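Local coordinates for protein lactococcal phage P2 ORF15 (Lactococcus phage p2, PDB 2WZP) that probably serves as the distal tail protein, a structural hub of the phage baseplate that links the tail to the parts that adsorb to the host, at residues Ser226-Ala240 against Val256-Thr270. Numbering follows the deposited sequence.
Sequences SFMGILYPKLPKTPA and VFKTEQVQDYILINT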
# COMPACT_ATOMS: atom_id res chain seq x y z
N SER M 226 -33.65 -11.70 32.01
CA SER M 226 -34.28 -11.28 33.25
C SER M 226 -35.79 -11.35 33.07
O SER M 226 -36.31 -11.65 31.99
CB SER M 226 -33.89 -9.82 33.54
OG SER M 226 -34.22 -8.94 32.49
N PHE M 227 -36.49 -11.03 34.13
CA PHE M 227 -37.94 -10.99 34.07
C PHE M 227 -38.40 -9.86 34.95
O PHE M 227 -37.66 -9.35 35.81
CB PHE M 227 -38.59 -12.35 34.46
CG PHE M 227 -38.21 -12.83 35.84
CD1 PHE M 227 -37.08 -13.62 36.04
CD2 PHE M 227 -38.95 -12.44 36.95
CE1 PHE M 227 -36.71 -14.02 37.32
CE2 PHE M 227 -38.58 -12.84 38.22
CZ PHE M 227 -37.48 -13.65 38.40
N MET M 228 -39.65 -9.52 34.76
CA MET M 228 -40.37 -8.52 35.50
C MET M 228 -41.77 -9.09 35.81
O MET M 228 -42.35 -9.81 34.99
CB MET M 228 -40.43 -7.27 34.66
CG MET M 228 -41.02 -6.13 35.35
SD MET M 228 -42.61 -5.86 34.61
CE MET M 228 -43.06 -4.43 35.48
N GLY M 229 -42.27 -8.83 37.01
CA GLY M 229 -43.57 -9.36 37.40
C GLY M 229 -44.32 -8.55 38.42
O GLY M 229 -43.72 -7.76 39.17
N ILE M 230 -45.65 -8.74 38.43
CA ILE M 230 -46.63 -8.16 39.35
C ILE M 230 -47.18 -9.34 40.10
O ILE M 230 -47.76 -10.22 39.49
CB ILE M 230 -47.74 -7.33 38.65
CG1 ILE M 230 -47.10 -6.14 37.90
CG2 ILE M 230 -48.83 -6.88 39.63
CD1 ILE M 230 -47.52 -4.76 38.30
N LEU M 231 -46.90 -9.39 41.41
CA LEU M 231 -47.28 -10.47 42.32
C LEU M 231 -48.45 -10.02 43.17
O LEU M 231 -48.42 -8.92 43.72
CB LEU M 231 -46.08 -10.87 43.23
CG LEU M 231 -44.66 -10.98 42.60
CD1 LEU M 231 -43.63 -11.32 43.66
CD2 LEU M 231 -44.59 -12.02 41.53
N TYR M 232 -49.50 -10.88 43.27
CA TYR M 232 -50.68 -10.60 44.10
C TYR M 232 -50.70 -11.55 45.32
O TYR M 232 -51.11 -12.71 45.20
CB TYR M 232 -51.99 -10.65 43.28
CG TYR M 232 -52.08 -9.60 42.19
CD1 TYR M 232 -52.54 -8.32 42.46
CD2 TYR M 232 -51.70 -9.90 40.88
CE1 TYR M 232 -52.64 -7.35 41.46
CE2 TYR M 232 -51.79 -8.94 39.87
CZ TYR M 232 -52.29 -7.68 40.16
OH TYR M 232 -52.37 -6.72 39.18
N PRO M 233 -50.24 -11.06 46.50
CA PRO M 233 -50.24 -11.92 47.71
C PRO M 233 -51.63 -12.41 48.13
O PRO M 233 -52.64 -11.77 47.83
CB PRO M 233 -49.57 -11.07 48.79
CG PRO M 233 -48.95 -9.89 48.07
CD PRO M 233 -49.71 -9.70 46.80
N LYS M 234 -51.68 -13.59 48.76
CA LYS M 234 -52.94 -14.21 49.17
C LYS M 234 -53.26 -13.96 50.63
O LYS M 234 -54.23 -13.26 50.92
CB LYS M 234 -52.94 -15.73 48.83
CG LYS M 234 -54.31 -16.37 48.80
CD LYS M 234 -54.26 -17.74 48.18
CE LYS M 234 -55.62 -18.21 47.69
NZ LYS M 234 -55.57 -18.66 46.26
N LEU M 235 -52.53 -14.62 51.55
CA LEU M 235 -52.75 -14.53 52.99
C LEU M 235 -51.93 -13.44 53.65
O LEU M 235 -50.75 -13.25 53.34
CB LEU M 235 -52.47 -15.89 53.67
CG LEU M 235 -53.24 -17.11 53.16
CD1 LEU M 235 -52.72 -18.37 53.80
CD2 LEU M 235 -54.73 -16.95 53.38
N PRO M 236 -52.55 -12.72 54.61
CA PRO M 236 -51.81 -11.68 55.31
C PRO M 236 -50.97 -12.28 56.44
O PRO M 236 -51.30 -13.35 56.96
CB PRO M 236 -52.93 -10.77 55.87
CG PRO M 236 -54.25 -11.39 55.42
CD PRO M 236 -53.94 -12.80 55.11
N LYS M 237 -49.91 -11.58 56.87
CA LYS M 237 -49.03 -12.02 57.97
C LYS M 237 -48.18 -13.23 57.53
O LYS M 237 -47.65 -13.96 58.38
CB LYS M 237 -49.84 -12.41 59.27
CG LYS M 237 -50.84 -11.39 59.83
CD LYS M 237 -51.55 -11.95 61.06
CE LYS M 237 -52.80 -11.18 61.41
NZ LYS M 237 -53.66 -11.91 62.39
N THR M 238 -48.08 -13.46 56.21
CA THR M 238 -47.37 -14.60 55.63
C THR M 238 -46.44 -14.09 54.52
O THR M 238 -46.90 -13.33 53.66
CB THR M 238 -48.40 -15.62 55.09
OG1 THR M 238 -49.35 -15.89 56.12
CG2 THR M 238 -47.79 -16.93 54.59
N PRO M 239 -45.16 -14.53 54.46
CA PRO M 239 -44.29 -14.12 53.35
C PRO M 239 -44.82 -14.55 51.98
O PRO M 239 -45.47 -15.59 51.85
CB PRO M 239 -42.94 -14.78 53.66
CG PRO M 239 -43.19 -15.76 54.67
CD PRO M 239 -44.44 -15.42 55.40
N ALA M 240 -44.56 -13.72 50.98
CA ALA M 240 -44.99 -13.92 49.61
C ALA M 240 -43.85 -13.65 48.63
O ALA M 240 -42.94 -12.86 48.89
CB ALA M 240 -46.16 -13.01 49.29
N VAL M 256 -38.55 -13.73 47.93
CA VAL M 256 -39.62 -13.80 48.94
C VAL M 256 -39.52 -12.57 49.86
O VAL M 256 -38.41 -12.16 50.22
CB VAL M 256 -39.56 -15.13 49.75
CG1 VAL M 256 -40.76 -15.29 50.67
CG2 VAL M 256 -39.46 -16.34 48.84
N PHE M 257 -40.68 -12.03 50.27
CA PHE M 257 -40.78 -10.84 51.11
C PHE M 257 -41.68 -11.06 52.31
O PHE M 257 -42.70 -11.74 52.20
CB PHE M 257 -41.37 -9.68 50.29
CG PHE M 257 -40.64 -9.38 49.00
CD1 PHE M 257 -39.51 -8.56 49.00
CD2 PHE M 257 -41.08 -9.92 47.79
CE1 PHE M 257 -38.84 -8.30 47.81
CE2 PHE M 257 -40.39 -9.65 46.60
CZ PHE M 257 -39.29 -8.82 46.62
N LYS M 258 -41.38 -10.36 53.42
CA LYS M 258 -42.22 -10.31 54.61
C LYS M 258 -42.39 -8.85 55.02
O LYS M 258 -41.55 -8.28 55.72
CB LYS M 258 -41.71 -11.20 55.76
CG LYS M 258 -42.68 -11.27 56.95
CD LYS M 258 -44.12 -11.73 56.57
CE LYS M 258 -45.06 -11.59 57.73
NZ LYS M 258 -45.59 -10.21 57.88
N THR M 259 -43.49 -8.26 54.56
CA THR M 259 -43.88 -6.87 54.83
C THR M 259 -44.66 -6.73 56.13
O THR M 259 -45.36 -7.64 56.54
CB THR M 259 -44.66 -6.30 53.65
OG1 THR M 259 -45.80 -7.12 53.38
CG2 THR M 259 -43.83 -6.20 52.40
N GLU M 260 -44.53 -5.57 56.77
CA GLU M 260 -45.26 -5.24 57.99
C GLU M 260 -46.76 -5.09 57.68
O GLU M 260 -47.59 -5.57 58.45
CB GLU M 260 -44.70 -3.95 58.60
CG GLU M 260 -44.80 -3.90 60.12
CD GLU M 260 -43.89 -4.87 60.85
OE1 GLU M 260 -42.72 -4.50 61.10
OE2 GLU M 260 -44.32 -6.02 61.13
N GLN M 261 -47.08 -4.43 56.54
CA GLN M 261 -48.44 -4.18 56.05
C GLN M 261 -48.73 -4.93 54.76
O GLN M 261 -47.85 -5.08 53.93
CB GLN M 261 -48.64 -2.68 55.77
CG GLN M 261 -48.65 -1.77 56.99
CD GLN M 261 -49.01 -0.34 56.66
OE1 GLN M 261 -49.31 0.02 55.51
NE2 GLN M 261 -48.99 0.52 57.66
N VAL M 262 -50.00 -5.31 54.56
CA VAL M 262 -50.47 -5.97 53.34
C VAL M 262 -50.30 -5.01 52.14
O VAL M 262 -50.63 -3.85 52.24
CB VAL M 262 -51.94 -6.48 53.49
CG1 VAL M 262 -52.43 -7.18 52.23
CG2 VAL M 262 -52.04 -7.44 54.66
N GLN M 263 -49.78 -5.51 51.03
CA GLN M 263 -49.57 -4.73 49.82
C GLN M 263 -50.59 -5.17 48.80
O GLN M 263 -50.91 -6.37 48.74
CB GLN M 263 -48.15 -4.99 49.26
CG GLN M 263 -47.00 -4.61 50.22
CD GLN M 263 -46.95 -3.17 50.64
OE1 GLN M 263 -46.87 -2.25 49.82
NE2 GLN M 263 -46.90 -2.93 51.95
N ASP M 264 -51.12 -4.23 47.99
CA ASP M 264 -52.11 -4.59 46.96
C ASP M 264 -51.49 -5.56 45.93
O ASP M 264 -52.15 -6.50 45.48
CB ASP M 264 -52.64 -3.33 46.26
CG ASP M 264 -53.36 -2.34 47.16
OD1 ASP M 264 -53.86 -2.75 48.24
OD2 ASP M 264 -53.47 -1.16 46.77
N TYR M 265 -50.22 -5.31 45.57
CA TYR M 265 -49.39 -6.10 44.69
C TYR M 265 -47.94 -5.68 44.89
O TYR M 265 -47.69 -4.60 45.43
CB TYR M 265 -49.79 -5.95 43.22
CG TYR M 265 -49.69 -4.56 42.65
CD1 TYR M 265 -50.79 -3.70 42.66
CD2 TYR M 265 -48.54 -4.14 41.97
CE1 TYR M 265 -50.73 -2.43 42.09
CE2 TYR M 265 -48.47 -2.87 41.40
CZ TYR M 265 -49.56 -2.02 41.47
OH TYR M 265 -49.49 -0.78 40.88
N ILE M 266 -47.01 -6.55 44.47
CA ILE M 266 -45.57 -6.33 44.55
C ILE M 266 -45.02 -6.36 43.13
O ILE M 266 -45.32 -7.28 42.38
CB ILE M 266 -44.91 -7.44 45.40
CG1 ILE M 266 -45.45 -7.44 46.86
CG2 ILE M 266 -43.36 -7.36 45.34
CD1 ILE M 266 -45.16 -8.76 47.66
N LEU M 267 -44.18 -5.39 42.78
CA LEU M 267 -43.54 -5.36 41.47
C LEU M 267 -42.08 -5.76 41.62
O LEU M 267 -41.37 -5.24 42.47
CB LEU M 267 -43.69 -3.98 40.80
CG LEU M 267 -43.18 -3.85 39.35
CD1 LEU M 267 -44.00 -2.84 38.58
CD2 LEU M 267 -41.75 -3.42 39.32
N ILE M 268 -41.65 -6.72 40.80
CA ILE M 268 -40.27 -7.21 40.78
C ILE M 268 -39.66 -7.05 39.39
O ILE M 268 -40.38 -7.17 38.41
CB ILE M 268 -40.04 -8.62 41.39
CG1 ILE M 268 -40.80 -9.72 40.62
CG2 ILE M 268 -40.40 -8.65 42.90
CD1 ILE M 268 -40.45 -11.16 41.01
N ASN M 269 -38.34 -6.75 39.31
CA ASN M 269 -37.62 -6.67 38.05
C ASN M 269 -36.19 -7.05 38.27
O ASN M 269 -35.47 -6.33 38.96
CB ASN M 269 -37.75 -5.31 37.38
CG ASN M 269 -37.31 -5.33 35.95
OD1 ASN M 269 -36.57 -6.23 35.46
ND2 ASN M 269 -37.72 -4.31 35.24
N THR M 270 -35.78 -8.19 37.71
CA THR M 270 -34.41 -8.73 37.88
C THR M 270 -33.38 -8.15 36.90
O THR M 270 -32.21 -8.55 36.93
CB THR M 270 -34.42 -10.24 37.89
OG1 THR M 270 -34.82 -10.71 36.61
CG2 THR M 270 -35.32 -10.82 38.95
O HOH W 1 -36.47 -7.56 32.93
O HOH W 2 -53.54 -8.80 46.60
O HOH W 3 -45.78 -10.17 53.38
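Phe227 and Thr270 grip each other twice, by backbone and by side chain, at one end of an antiparallel strand pair. Thr270 N donates to Phe227 O, and Phe227 N returns the bond to the threonine hydroxyl, OG1, at 3.0 Å and nearly straight (168°). Beyond CB, the Phe227 side chain turns back toward its partner because CG sits between the backbone N and the carbonyl carbon (chi1 58°). CG and CD1 pass by Thr270 OG1, CD1 at 3.7 Å. Further out, the methyl of Thr270 stands over one ring face, nearest CZ, its CG2 3.9 Å from the Phe227 ring centroid in a CH-pi contact. Phe227 CE2 borders the same methyl and in addition meets Ile268 CD1, 3.8 Å away at the ring edge. One aromatic ring thus contacts two residues of segment 256-270, through face and edge. Ile268 CD1 also reaches Leu231 CD1 at 4.1 Å, while paired backbone bonds join Gly229 to Ile268 and Leu231 to Ile266. Beyond loops that touch mainly through Pro236 and Val262 and through Lys258 and Pro239, the two segments pair again where Ala240 and Phe257 exchange backbone bonds. The two segments therefore bridge two sheets, consistent with the galectin-like sandwich of Dit C-terminal domains. Strand 224-233 runs between 265-269 and 312-322, with Phe227 against Phe317, Ile319 and Ile255, whereas Met228, Ile230 and Leu267 pack on a chain of another protein.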